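Local coordinates for oligopeptide-binding protein AppA (Bacillus subtilis, PDB 1XOC) that binds oligopeptides for the App ABC transporter of the cell membrane, which carries tetra- and pentapeptides but not tripeptides into the cell, at residues Ala70-Glu75 / Asp83-Lys88; Glu97-Asp102 / Gly133-Leu138; Val267-Asn272 / Phe412-Met417; Ser361-Thr366 / Lys392-Glu397. All coordinates share one frame; numbering follows the deposited sequence.

How the contacts relate
Contacts 1 and 2 lie on one side of the molecule, close together (centres about 10 Å apart); contacts 3 and 4 lie on the opposite side of the chain's centre (centres about 9 Å apart). Each couple shares a sheet: strand 81-86 of contact 1 pairs with 136-141 of contact 2, and 414-420 of contact 3 with 358-367 of contact 4, which is nested within the loop contact 3 closes. Contact 3 is the buried core member, apolar and aromatic, beside the bound peptide; the others are partly buried. Contact 1 has polar groups on one face and apolar residues on the other, contact 4 lysine and glutamine stems against leucine, isoleucine and threonines, whereas contact 2 fixes a helix start to a turn.

Contact 1. Residues Ala70-Glu75 / Asp83-Lys88; sequences AESIKE and DVKIKK
Ser72 and Lys85 stand on the same face of the sheet, the hydroxyl lying alongside the lysine stem: Ser72 OG is 3.4 Å from both CB and CD of Lys85. A water bonded to Ser72 OG, Lys85 NZ and Asp83 O links the two strands on this face, and Lys85 NZ forms salt bridges with Asp83 OD2, 3.6 Å away, and with Glu136 of the next strand. On the other face Ile73 and Val84 lie side by side, Ile73 CG1 4.2 Å from Val84 CG2, and Ile73 reaches Tyr149 and Leu153 of helix 147-155. These are facing pairs of the antiparallel hairpin 65-76/81-86, interrupted by a classic beta bulge: Lys85 O receives Glu71 N at 2.7 Å and, weakly, Ser72 N at 3.3 Å. Past the bulge Lys87 runs beside Glu71, and a bend at its last torsion (chi4 88°) brings Lys87 NZ to Ala70 O, 3.1 Å away and 47° out of the carbonyl plane; Ser68 O accepts from the same ammonium. With an alanine here, the carbonyls of Ala70 and Ser68 would probably lose this shared donor and the flank of Glu71 its cover. Two waters bridge Glu71 OE1 to Ile86 O and to Lys88 N.

Contact 2. Residues Glu97-Asp102 / Gly133-Leu138; sequences ELTADD and GDYEVL
A capping box starts helix 100-108, and the type I turn Gly133-Glu136 docks on it through a nearly straight bond, Ala100 N to Asp134 O at 2.9 Å (171° at the hydrogen). In the box, Asp102 OD2 takes Thr99 N at 2.9 Å on its anti side, while Thr99 OG1 accepts from Asp101 N at 3.3 Å; a chi1 of 71° sets that hydroxyl between the threonine's backbone N and carbonyl carbon. Ala100 CB presses on the turn and the strand after it, 3.3 Å from Gly133 O and 3.7 Å from Val137 CG2. Tyr135 OH gives a very short bond of 2.5 Å to Glu97 OE2. The carboxylate oxygen arrives at the ring's edge, near its plane, with the two flat groups 79° apart. Gly89 N also bonds Glu97 OE2, and Lys91 forms a salt bridge with OE1, so both oxygens have partners, which should limit the carboxylate's rotation. The side chain of Asp134 comes within about 3 Å of a bound zinc ion. Asp101 pairs with Lys131 of strand 126-133, Val137 packs on Val103 and Val104 of the helix, and the backbones of Tyr135 and Val137 bond to Ile86 and Val84 of strand 81-86.

Contact 3. Residues Val267-Asn272 / Phe412-Met417; sequences VYIGWN and FDAMVM
Met415 O is gripped twice from strand 265-271: Gly270 N donates to it at 2.9 Å, and the CA-H of Ile269 approaches with Ile269 CA at 3.2 Å. Gly270 O accepts from Met415 N at 3.1 Å. On one face of the sheet Tyr268 and Met417 run side by side, with Tyr268 CZ 3.7 Å from Met417 CB. The tyrosine's chi1 of 66° turns its ring along the strand until Gly270 CA meets the ring edge; a side chain at the glycine would be crowded by that ring. Asn272 CB lies over one face of the Phe412 ring in a CH-pi contact, 4.1 Å from the centroid, while Gly270 O lies at the ring's edge. On the other face of the sheet, Ala414 CB touches Trp271 CE3 at 3.7 Å, and Ile269 CG2 sits toward the rim over one face of the indole, whose NE1 bonds to Thr484. Tyr268 stacks on Tyr483, and Val267 and Met417 pack against the bound peptide, the one on an aromatic side chain and the other on its backbone. Backbone bonds and apolar or aromatic packing thus hold these antiparallel strands, consistent with a buried, largely uncharged wall beside the ligand.

Contact 4. Residues Ser361-Thr366 / Lys392-Glu397; sequences SFTLKT and KTQIVE
Phe362 and Lys392 begin a ladder of five backbone hydrogen bonds between parallel strands, Lys392 N giving to Phe362 O at 2.9 Å. Leu364 N then donates to Lys392 O at 2.7 Å, and the alternation continues through Gln394 and Thr366 to Val396 N, bonded to Thr366 O. The CA-H groups of Thr363 and Lys365 add contacts to Lys392 O and Gln394 O, so each of these carbonyls meets two groups of the partner strand. The strands belong to a beta-alpha-beta unit, 358-367 and 390-396 joined through helix 371-385, which covers the face of Leu364 and Thr366 with Ala377, Val380 and Arg373. Thr366 OG1 turns to Val416 O on the next strand. Side-chain packing across the contact gathers on the other face. Lys392 leaves its strand beside Thr363 and, bent at chi3 (85°) and chi4 (74°), curls over it, bringing Lys392 CE to 3.1 Å from Thr363 OG1. Gln394 NE2 touches both Thr363 CG2 and Lys365 CE, 3.6 Å from each. The extended stem of Lys365 crosses Val396, with Lys365 CD 3.9 Å from Val396 CG1. Polar partners of that lysine lie beyond the strands: its NZ bonds Gln404 OE1 and Asp411 O. A leucine in its place would probably cost both oxygens this donor and leave Gln394 less closely flanked. Glu397 caps the following helix 398-405.

Contact 1. Residues Ala70-Glu75 / Asp83-Lys88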
loop_
_atom_site.group_PDB
_atom_site.type_symbol
_atom_site.label_atom_id
_atom_site.label_comp_id
_atom_site.label_asym_id
_atom_site.label_seq_id
_atom_site.Cartn_x
_atom_site.Cartn_y
_atom_site.Cartn_z
ATOM N N ALA A 70 17.831 -9.663 11.586
ATOM C CA ALA A 70 18.942 -10.483 11.119
ATOM C C ALA A 70 20.301 -9.930 11.545
ATOM O O ALA A 70 20.513 -8.729 11.479
ATOM C CB ALA A 70 18.883 -10.600 9.591
ATOM N N GLU A 71 21.178 -10.815 12.031
ATOM C CA GLU A 71 22.595 -10.522 12.293
ATOM C C GLU A 71 23.377 -10.555 10.998
ATOM O O GLU A 71 24.252 -9.731 10.798
ATOM C CB GLU A 71 23.146 -11.543 13.289
ATOM C CG GLU A 71 24.480 -11.198 13.855
ATOM C CD GLU A 71 24.843 -11.956 15.147
ATOM O OE1 GLU A 71 23.975 -12.578 15.827
ATOM O OE2 GLU A 71 26.038 -11.910 15.496
ATOM N N SER A 72 23.072 -11.521 10.132
ATOM C CA SER A 72 23.675 -11.619 8.832
ATOM C C SER A 72 22.794 -12.403 7.850
ATOM O O SER A 72 22.001 -13.236 8.257
ATOM C CB SER A 72 25.047 -12.283 8.953
ATOM O OG SER A 72 24.878 -13.606 9.384
ATOM N N ILE A 73 22.940 -12.092 6.566
ATOM C CA ILE A 73 22.261 -12.789 5.472
ATOM C C ILE A 73 23.303 -13.091 4.399
ATOM O O ILE A 73 24.031 -12.196 3.925
ATOM C CB ILE A 73 21.230 -11.922 4.842
ATOM C CG1 ILE A 73 20.207 -11.552 5.916
ATOM C CG2 ILE A 73 20.554 -12.674 3.669
ATOM C CD1 ILE A 73 19.142 -10.584 5.437
ATOM N N LYS A 74 23.414 -14.365 4.037
ATOM C CA LYS A 74 24.311 -14.792 2.968
ATOM C C LYS A 74 23.491 -15.341 1.816
ATOM O O LYS A 74 22.694 -16.260 2.004
ATOM C CB LYS A 74 25.246 -15.880 3.487
ATOM C CG LYS A 74 26.161 -16.454 2.467
ATOM C CD LYS A 74 27.257 -15.477 2.046
ATOM C CE LYS A 74 28.285 -16.132 1.134
ATOM N NZ LYS A 74 29.008 -15.102 0.346
ATOM N N GLU A 75 23.687 -14.780 0.627
ATOM C CA GLU A 75 23.082 -15.325 -0.584
ATOM C C GLU A 75 23.873 -16.520 -1.106
ATOM O O GLU A 75 25.081 -16.431 -1.323
ATOM C CB GLU A 75 22.983 -14.247 -1.665
ATOM C CG GLU A 75 22.169 -14.661 -2.880
ATOM C CD GLU A 75 21.980 -13.528 -3.869
ATOM O OE1 GLU A 75 22.928 -13.236 -4.628
ATOM O OE2 GLU A 75 20.884 -12.929 -3.888
ATOM N N ASP A 83 20.964 -17.926 3.701
ATOM C CA ASP A 83 21.301 -18.378 5.070
ATOM C C ASP A 83 21.270 -17.173 5.978
ATOM O O ASP A 83 22.022 -16.216 5.776
ATOM C CB ASP A 83 22.725 -18.990 5.052
ATOM C CG ASP A 83 23.125 -19.666 6.368
ATOM O OD1 ASP A 83 22.245 -19.855 7.258
ATOM O OD2 ASP A 83 24.316 -20.042 6.472
ATOM N N VAL A 84 20.365 -17.199 6.961
ATOM C CA VAL A 84 20.076 -16.044 7.795
ATOM C C VAL A 84 20.349 -16.347 9.245
ATOM O O VAL A 84 19.830 -17.285 9.799
ATOM C CB VAL A 84 18.606 -15.650 7.643
ATOM C CG1 VAL A 84 18.202 -14.512 8.650
ATOM C CG2 VAL A 84 18.306 -15.244 6.218
ATOM N N LYS A 85 21.238 -15.566 9.846
ATOM C CA LYS A 85 21.506 -15.649 11.270
ATOM C C LYS A 85 20.730 -14.543 11.965
ATOM O O LYS A 85 20.733 -13.412 11.515
ATOM C CB LYS A 85 22.998 -15.487 11.517
ATOM C CG LYS A 85 23.794 -16.647 10.939
ATOM C CD LYS A 85 25.317 -16.513 11.114
ATOM C CE LYS A 85 26.103 -17.634 10.327
ATOM N NZ LYS A 85 25.740 -17.764 8.835
ATOM N N ILE A 86 20.091 -14.883 13.074
ATOM C CA ILE A 86 19.171 -14.014 13.796
ATOM C C ILE A 86 19.882 -13.481 15.033
ATOM O O ILE A 86 20.597 -14.226 15.693
ATOM C CB ILE A 86 17.934 -14.859 14.225
ATOM C CG1 ILE A 86 17.212 -15.444 12.979
ATOM C CG2 ILE A 86 16.972 -14.069 15.081
ATOM C CD1 ILE A 86 16.192 -16.518 13.297
ATOM N N LYS A 87 19.719 -12.201 15.325
ATOM C CA LYS A 87 20.234 -11.632 16.586
ATOM C C LYS A 87 19.719 -12.398 17.807
ATOM O O LYS A 87 18.547 -12.796 17.856
ATOM C CB LYS A 87 19.862 -10.144 16.680
ATOM C CG LYS A 87 20.648 -9.250 15.697
ATOM C CD LYS A 87 20.151 -7.835 15.773
ATOM C CE LYS A 87 21.023 -6.829 15.103
ATOM N NZ LYS A 87 20.745 -6.644 13.704
ATOM N N LYS A 88 20.601 -12.589 18.789
ATOM C CA LYS A 88 20.279 -13.282 20.026
ATOM C C LYS A 88 19.808 -12.284 21.073
ATOM O O LYS A 88 20.208 -11.107 21.061
ATOM C CB LYS A 88 21.508 -14.014 20.549
ATOM C CG LYS A 88 22.144 -14.973 19.569
ATOM C CD LYS A 88 23.272 -15.734 20.258
ATOM C CE LYS A 88 24.266 -16.362 19.266
ATOM N NZ LYS A 88 23.654 -17.530 18.625
HETATM O O HOH W 1 23.426 -11.547 18.448
HETATM O O HOH W 2 23.117 -14.997 16.200
HETATM O O HOH W 3 24.331 -15.599 7.530
#

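Contact 2. Residues Glu97-Asp102 / Gly133-Leu138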
loop_
_atom_site.group_PDB
_atom_site.type_symbol
_atom_site.label_atom_id
_atom_site.label_comp_id
_atom_site.label_asym_id
_atom_site.label_seq_id
_atom_site.Cartn_x
_atom_site.Cartn_y
_atom_site.Cartn_z
ATOM N N GLU A 97 12.052 -15.410 24.491
ATOM C CA GLU A 97 13.083 -15.188 23.498
ATOM C C GLU A 97 12.568 -15.516 22.109
ATOM O O GLU A 97 11.924 -16.548 21.914
ATOM C CB GLU A 97 14.279 -16.083 23.806
ATOM C CG GLU A 97 15.458 -16.036 22.805
ATOM C CD GLU A 97 16.579 -15.159 23.261
ATOM O OE1 GLU A 97 16.277 -14.224 24.039
ATOM O OE2 GLU A 97 17.753 -15.377 22.843
ATOM N N LEU A 98 12.872 -14.643 21.150
ATOM C CA LEU A 98 12.571 -14.902 19.734
ATOM C C LEU A 98 13.679 -15.776 19.191
ATOM O O LEU A 98 14.878 -15.479 19.376
ATOM C CB LEU A 98 12.492 -13.580 18.966
ATOM C CG LEU A 98 12.076 -13.604 17.487
ATOM C CD1 LEU A 98 11.478 -12.274 17.077
ATOM C CD2 LEU A 98 13.252 -13.953 16.563
ATOM N N THR A 99 13.316 -16.851 18.487
ATOM C CA THR A 99 14.331 -17.753 17.958
ATOM C C THR A 99 14.014 -18.166 16.535
ATOM O O THR A 99 13.012 -17.741 15.976
ATOM C CB THR A 99 14.446 -19.014 18.815
ATOM O OG1 THR A 99 13.276 -19.816 18.610
ATOM C CG2 THR A 99 14.616 -18.691 20.315
ATOM N N ALA A 100 14.884 -18.976 15.929
ATOM C CA ALA A 100 14.643 -19.519 14.580
ATOM C C ALA A 100 13.291 -20.182 14.448
ATOM O O ALA A 100 12.725 -20.151 13.368
ATOM C CB ALA A 100 15.675 -20.531 14.227
ATOM N N ASP A 101 12.786 -20.792 15.519
ATOM C CA ASP A 101 11.478 -21.475 15.490
ATOM C C ASP A 101 10.406 -20.513 14.982
ATOM O O ASP A 101 9.476 -20.894 14.231
ATOM C CB ASP A 101 11.070 -21.955 16.890
ATOM C CG ASP A 101 11.749 -23.256 17.319
ATOM O OD1 ASP A 101 12.464 -23.909 16.527
ATOM O OD2 ASP A 101 11.534 -23.632 18.501
ATOM N N ASP A 102 10.492 -19.280 15.445
ATOM C CA ASP A 102 9.477 -18.262 15.111
ATOM C C ASP A 102 9.548 -17.844 13.673
ATOM O O ASP A 102 8.563 -17.588 13.007
ATOM C CB ASP A 102 9.661 -17.073 16.025
ATOM C CG ASP A 102 9.556 -17.471 17.480
ATOM O OD1 ASP A 102 8.536 -18.098 17.859
ATOM O OD2 ASP A 102 10.478 -17.238 18.265
ATOM N N GLY A 133 19.680 -24.009 13.389
ATOM C CA GLY A 133 20.235 -23.810 14.711
ATOM C C GLY A 133 19.263 -22.948 15.465
ATOM O O GLY A 133 18.276 -22.487 14.885
ATOM N N ASP A 134 19.508 -22.723 16.755
ATOM C CA ASP A 134 18.578 -21.917 17.534
ATOM C C ASP A 134 18.350 -20.517 16.957
ATOM O O ASP A 134 17.279 -19.941 17.137
ATOM C CB ASP A 134 19.019 -21.800 18.996
ATOM C CG ASP A 134 18.948 -23.119 19.736
ATOM O OD1 ASP A 134 18.191 -24.028 19.320
ATOM O OD2 ASP A 134 19.660 -23.219 20.744
ATOM N N TYR A 135 19.349 -19.968 16.285
ATOM C CA TYR A 135 19.275 -18.632 15.723
ATOM C C TYR A 135 19.622 -18.606 14.241
ATOM O O TYR A 135 20.069 -17.594 13.731
ATOM C CB TYR A 135 20.200 -17.707 16.508
ATOM C CG TYR A 135 19.785 -17.642 17.949
ATOM C CD1 TYR A 135 18.783 -16.787 18.362
ATOM C CD2 TYR A 135 20.399 -18.454 18.899
ATOM C CE1 TYR A 135 18.387 -16.730 19.688
ATOM C CE2 TYR A 135 20.012 -18.398 20.239
ATOM C CZ TYR A 135 19.004 -17.529 20.615
ATOM O OH TYR A 135 18.646 -17.484 21.945
ATOM N N GLU A 136 19.390 -19.703 13.537
ATOM C CA GLU A 136 19.787 -19.763 12.134
ATOM C C GLU A 136 18.751 -20.452 11.269
ATOM O O GLU A 136 18.258 -21.526 11.622
ATOM C CB GLU A 136 21.102 -20.456 11.956
ATOM C CG GLU A 136 21.721 -20.392 10.566
ATOM C CD GLU A 136 23.227 -20.544 10.606
ATOM O OE1 GLU A 136 23.712 -21.221 11.556
ATOM O OE2 GLU A 136 23.925 -19.996 9.692
ATOM N N VAL A 137 18.448 -19.836 10.123
ATOM C CA VAL A 137 17.448 -20.369 9.211
ATOM C C VAL A 137 17.950 -20.357 7.775
ATOM O O VAL A 137 18.621 -19.427 7.361
ATOM C CB VAL A 137 16.165 -19.513 9.273
ATOM C CG1 VAL A 137 15.172 -19.920 8.239
ATOM C CG2 VAL A 137 15.530 -19.642 10.632
ATOM N N LEU A 138 17.619 -21.394 7.016
ATOM C CA LEU A 138 17.965 -21.458 5.588
ATOM C C LEU A 138 16.676 -21.381 4.775
ATOM O O LEU A 138 15.792 -22.210 4.937
ATOM C CB LEU A 138 18.700 -22.753 5.237
ATOM C CG LEU A 138 19.096 -22.887 3.765
ATOM C CD1 LEU A 138 20.288 -21.974 3.398
ATOM C CD2 LEU A 138 19.445 -24.338 3.465
#

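Contact 3. Residues Val267-Asn272 / Phe412-Met417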
loop_
_atom_site.group_PDB
_atom_site.type_symbol
_atom_site.label_atom_id
_atom_site.label_comp_id
_atom_site.label_asym_id
_atom_site.label_seq_id
_atom_site.Cartn_x
_atom_site.Cartn_y
_atom_site.Cartn_z
ATOM N N VAL A 267 -2.193 7.390 -7.250
ATOM C CA VAL A 267 -3.654 7.320 -7.103
ATOM C C VAL A 267 -4.191 7.063 -8.507
ATOM O O VAL A 267 -3.631 7.554 -9.496
ATOM C CB VAL A 267 -4.191 8.616 -6.461
ATOM C CG1 VAL A 267 -5.707 8.655 -6.447
ATOM C CG2 VAL A 267 -3.630 8.746 -5.032
ATOM N N TYR A 268 -5.275 6.300 -8.584
ATOM C CA TYR A 268 -5.767 5.771 -9.841
ATOM C C TYR A 268 -7.263 5.519 -9.749
ATOM O O TYR A 268 -7.828 5.516 -8.689
ATOM C CB TYR A 268 -5.039 4.471 -10.187
ATOM C CG TYR A 268 -5.314 3.327 -9.245
ATOM C CD1 TYR A 268 -4.596 3.168 -8.089
ATOM C CD2 TYR A 268 -6.309 2.413 -9.512
ATOM C CE1 TYR A 268 -4.853 2.129 -7.243
ATOM C CE2 TYR A 268 -6.579 1.386 -8.669
ATOM C CZ TYR A 268 -5.853 1.240 -7.531
ATOM O OH TYR A 268 -6.110 0.211 -6.681
ATOM N N ILE A 269 -7.884 5.313 -10.899
ATOM C CA ILE A 269 -9.194 4.701 -10.962
ATOM C C ILE A 269 -9.063 3.279 -11.436
ATOM O O ILE A 269 -8.538 3.031 -12.501
ATOM C CB ILE A 269 -10.123 5.461 -11.920
ATOM C CG1 ILE A 269 -10.159 6.942 -11.579
ATOM C CG2 ILE A 269 -11.516 4.837 -11.913
ATOM C CD1 ILE A 269 -10.898 7.778 -12.589
ATOM N N GLY A 270 -9.549 2.361 -10.622
ATOM C CA GLY A 270 -9.590 0.968 -10.993
ATOM C C GLY A 270 -10.895 0.600 -11.663
ATOM O O GLY A 270 -11.940 0.733 -11.069
ATOM N N TRP A 271 -10.803 0.120 -12.897
ATOM C CA TRP A 271 -11.972 -0.279 -13.669
ATOM C C TRP A 271 -12.150 -1.800 -13.593
ATOM O O TRP A 271 -11.361 -2.533 -14.140
ATOM C CB TRP A 271 -11.797 0.130 -15.134
ATOM C CG TRP A 271 -11.463 1.571 -15.385
ATOM C CD1 TRP A 271 -10.308 2.059 -15.885
ATOM C CD2 TRP A 271 -12.321 2.690 -15.202
ATOM N NE1 TRP A 271 -10.372 3.422 -15.992
ATOM C CE2 TRP A 271 -11.607 3.832 -15.581
ATOM C CE3 TRP A 271 -13.626 2.846 -14.746
ATOM C CZ2 TRP A 271 -12.151 5.103 -15.531
ATOM C CZ3 TRP A 271 -14.161 4.110 -14.691
ATOM C CH2 TRP A 271 -13.430 5.219 -15.082
ATOM N N ASN A 272 -13.180 -2.256 -12.889
ATOM C CA ASN A 272 -13.347 -3.689 -12.651
ATOM C C ASN A 272 -13.808 -4.400 -13.912
ATOM O O ASN A 272 -14.926 -4.198 -14.356
ATOM C CB ASN A 272 -14.348 -3.934 -11.526
ATOM C CG ASN A 272 -14.344 -5.365 -11.037
ATOM O OD1 ASN A 272 -14.911 -5.677 -9.995
ATOM N ND2 ASN A 272 -13.686 -6.232 -11.768
ATOM N N PHE A 412 -17.119 -3.972 -6.515
ATOM C CA PHE A 412 -17.070 -2.591 -6.997
ATOM C C PHE A 412 -17.150 -2.612 -8.524
ATOM O O PHE A 412 -16.741 -3.597 -9.152
ATOM C CB PHE A 412 -15.788 -1.877 -6.519
ATOM C CG PHE A 412 -14.520 -2.411 -7.123
ATOM C CD1 PHE A 412 -13.947 -3.567 -6.645
ATOM C CD2 PHE A 412 -13.920 -1.760 -8.170
ATOM C CE1 PHE A 412 -12.748 -4.060 -7.199
ATOM C CE2 PHE A 412 -12.694 -2.243 -8.707
ATOM C CZ PHE A 412 -12.147 -3.398 -8.221
ATOM N N ASP A 413 -17.707 -1.549 -9.105
ATOM C CA ASP A 413 -17.670 -1.320 -10.558
ATOM C C ASP A 413 -16.385 -0.574 -10.884
ATOM O O ASP A 413 -15.591 -0.977 -11.748
ATOM C CB ASP A 413 -18.832 -0.439 -11.006
ATOM C CG ASP A 413 -20.204 -1.048 -10.741
ATOM O OD1 ASP A 413 -20.332 -2.292 -10.703
ATOM O OD2 ASP A 413 -21.155 -0.247 -10.597
ATOM N N ALA A 414 -16.132 0.500 -10.131
ATOM C CA ALA A 414 -14.903 1.286 -10.288
ATOM C C ALA A 414 -14.576 1.911 -8.952
ATOM O O ALA A 414 -15.454 2.102 -8.133
ATOM C CB ALA A 414 -15.066 2.352 -11.352
ATOM N N MET A 415 -13.306 2.229 -8.714
ATOM C CA MET A 415 -12.950 2.906 -7.473
ATOM C C MET A 415 -11.825 3.881 -7.649
ATOM O O MET A 415 -10.948 3.658 -8.467
ATOM C CB MET A 415 -12.597 1.906 -6.388
ATOM C CG MET A 415 -11.351 1.129 -6.652
ATOM S SD MET A 415 -11.003 -0.020 -5.307
ATOM C CE MET A 415 -9.711 -1.002 -6.084
ATOM N N VAL A 416 -11.867 4.964 -6.884
ATOM C CA VAL A 416 -10.727 5.883 -6.783
ATOM C C VAL A 416 -9.887 5.409 -5.607
ATOM O O VAL A 416 -10.357 5.343 -4.492
ATOM C CB VAL A 416 -11.180 7.344 -6.565
ATOM C CG1 VAL A 416 -9.940 8.249 -6.466
ATOM C CG2 VAL A 416 -12.130 7.800 -7.664
ATOM N N MET A 417 -8.614 5.063 -5.849
ATOM C CA MET A 417 -7.846 4.300 -4.852
ATOM C C MET A 417 -6.389 4.629 -5.026
ATOM O O MET A 417 -6.029 5.238 -6.023
ATOM C CB MET A 417 -8.079 2.814 -5.032
ATOM C CG MET A 417 -7.544 1.860 -3.982
ATOM S SD MET A 417 -7.788 2.315 -2.283
ATOM C CE MET A 417 -9.546 2.535 -2.192
#

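Contact 4. Residues Ser361-Thr366 / Lys392-Glu397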
loop_
_atom_site.group_PDB
_atom_site.type_symbol
_atom_site.label_atom_id
_atom_site.label_comp_id
_atom_site.label_asym_id
_atom_site.label_seq_id
_atom_site.Cartn_x
_atom_site.Cartn_y
_atom_site.Cartn_z
ATOM N N SER A 361 -23.960 3.009 -17.115
ATOM C CA SER A 361 -24.253 3.507 -15.784
ATOM C C SER A 361 -23.565 2.615 -14.760
ATOM O O SER A 361 -23.703 1.391 -14.819
ATOM C CB SER A 361 -25.752 3.442 -15.539
ATOM O OG SER A 361 -26.064 3.836 -14.215
ATOM N N PHE A 362 -22.835 3.231 -13.830
ATOM C CA PHE A 362 -22.128 2.490 -12.788
ATOM C C PHE A 362 -21.898 3.335 -11.538
ATOM O O PHE A 362 -22.069 4.546 -11.545
ATOM C CB PHE A 362 -20.783 1.959 -13.312
ATOM C CG PHE A 362 -19.785 3.032 -13.637
ATOM C CD1 PHE A 362 -18.812 3.412 -12.703
ATOM C CD2 PHE A 362 -19.806 3.658 -14.873
ATOM C CE1 PHE A 362 -17.914 4.408 -13.003
ATOM C CE2 PHE A 362 -18.926 4.641 -15.180
ATOM C CZ PHE A 362 -17.946 5.013 -14.252
ATOM N N THR A 363 -21.454 2.659 -10.480
ATOM C CA THR A 363 -21.112 3.292 -9.217
ATOM C C THR A 363 -19.581 3.387 -9.043
ATOM O O THR A 363 -18.831 2.398 -9.196
ATOM C CB THR A 363 -21.758 2.541 -8.054
ATOM O OG1 THR A 363 -23.185 2.564 -8.230
ATOM C CG2 THR A 363 -21.392 3.147 -6.694
ATOM N N LEU A 364 -19.120 4.606 -8.735
ATOM C CA LEU A 364 -17.721 4.885 -8.408
ATOM C C LEU A 364 -17.552 5.062 -6.898
ATOM O O LEU A 364 -18.046 6.033 -6.295
ATOM C CB LEU A 364 -17.275 6.154 -9.117
ATOM C CG LEU A 364 -15.815 6.618 -8.991
ATOM C CD1 LEU A 364 -14.828 5.610 -9.544
ATOM C CD2 LEU A 364 -15.620 7.945 -9.695
ATOM N N LYS A 365 -16.810 4.128 -6.295
ATOM C CA LYS A 365 -16.561 4.145 -4.862
ATOM C C LYS A 365 -15.225 4.790 -4.513
ATOM O O LYS A 365 -14.263 4.732 -5.300
ATOM C CB LYS A 365 -16.526 2.719 -4.305
ATOM C CG LYS A 365 -17.826 2.011 -4.246
ATOM C CD LYS A 365 -17.674 0.581 -3.723
ATOM C CE LYS A 365 -19.043 0.002 -3.430
ATOM N NZ LYS A 365 -19.022 -1.441 -3.050
ATOM N N THR A 366 -15.145 5.371 -3.316
ATOM C CA THR A 366 -13.838 5.716 -2.734
ATOM C C THR A 366 -13.934 5.741 -1.226
ATOM O O THR A 366 -15.048 5.544 -0.691
ATOM C CB THR A 366 -13.281 7.064 -3.258
ATOM O OG1 THR A 366 -11.868 7.110 -2.954
ATOM C CG2 THR A 366 -13.961 8.232 -2.643
ATOM N N LYS A 392 -22.838 7.075 -10.367
ATOM C CA LYS A 392 -23.265 7.262 -8.990
ATOM C C LYS A 392 -22.016 7.213 -8.137
ATOM O O LYS A 392 -21.211 6.289 -8.278
ATOM C CB LYS A 392 -24.203 6.124 -8.558
ATOM C CG LYS A 392 -24.728 6.254 -7.099
ATOM C CD LYS A 392 -25.781 5.192 -6.714
ATOM C CE LYS A 392 -25.118 3.894 -6.238
ATOM N NZ LYS A 392 -24.514 3.999 -4.872
ATOM N N THR A 393 -21.838 8.169 -7.240
ATOM C CA THR A 393 -20.668 8.108 -6.363
ATOM C C THR A 393 -21.081 7.452 -5.043
ATOM O O THR A 393 -22.247 7.530 -4.646
ATOM C CB THR A 393 -20.014 9.497 -6.141
ATOM O OG1 THR A 393 -20.926 10.366 -5.480
ATOM C CG2 THR A 393 -19.607 10.138 -7.440
ATOM N N GLN A 394 -20.140 6.775 -4.385
ATOM C CA GLN A 394 -20.428 6.155 -3.100
ATOM C C GLN A 394 -19.170 6.192 -2.252
ATOM O O GLN A 394 -18.122 5.762 -2.691
ATOM C CB GLN A 394 -20.945 4.729 -3.285
ATOM C CG GLN A 394 -21.506 4.110 -2.004
ATOM C CD GLN A 394 -21.746 2.607 -2.113
ATOM O OE1 GLN A 394 -21.718 1.912 -1.114
ATOM N NE2 GLN A 394 -21.960 2.107 -3.312
ATOM N N ILE A 395 -19.282 6.717 -1.048
ATOM C CA ILE A 395 -18.158 6.838 -0.127
ATOM C C ILE A 395 -18.314 5.701 0.877
ATOM O O ILE A 395 -19.413 5.504 1.414
ATOM C CB ILE A 395 -18.205 8.225 0.579
ATOM C CG1 ILE A 395 -17.980 9.357 -0.443
ATOM C CG2 ILE A 395 -17.156 8.298 1.666
ATOM C CD1 ILE A 395 -18.350 10.734 0.070
ATOM N N VAL A 396 -17.257 4.940 1.115
ATOM C CA VAL A 396 -17.336 3.813 2.017
ATOM C C VAL A 396 -16.176 3.810 3.001
ATOM O O VAL A 396 -15.062 4.253 2.705
ATOM C CB VAL A 396 -17.638 2.420 1.275
ATOM C CG1 VAL A 396 -17.839 2.514 -0.284
ATOM C CG2 VAL A 396 -16.852 1.265 1.770
ATOM N N GLU A 397 -16.473 3.350 4.204
ATOM C CA GLU A 397 -15.510 3.352 5.286
ATOM C C GLU A 397 -14.341 2.467 4.892
ATOM O O GLU A 397 -14.530 1.437 4.259
ATOM C CB GLU A 397 -16.190 2.800 6.551
ATOM C CG GLU A 397 -15.300 2.804 7.788
ATOM C CD GLU A 397 -14.436 1.551 7.934
ATOM O OE1 GLU A 397 -13.268 1.675 8.401
ATOM O OE2 GLU A 397 -14.935 0.451 7.594
#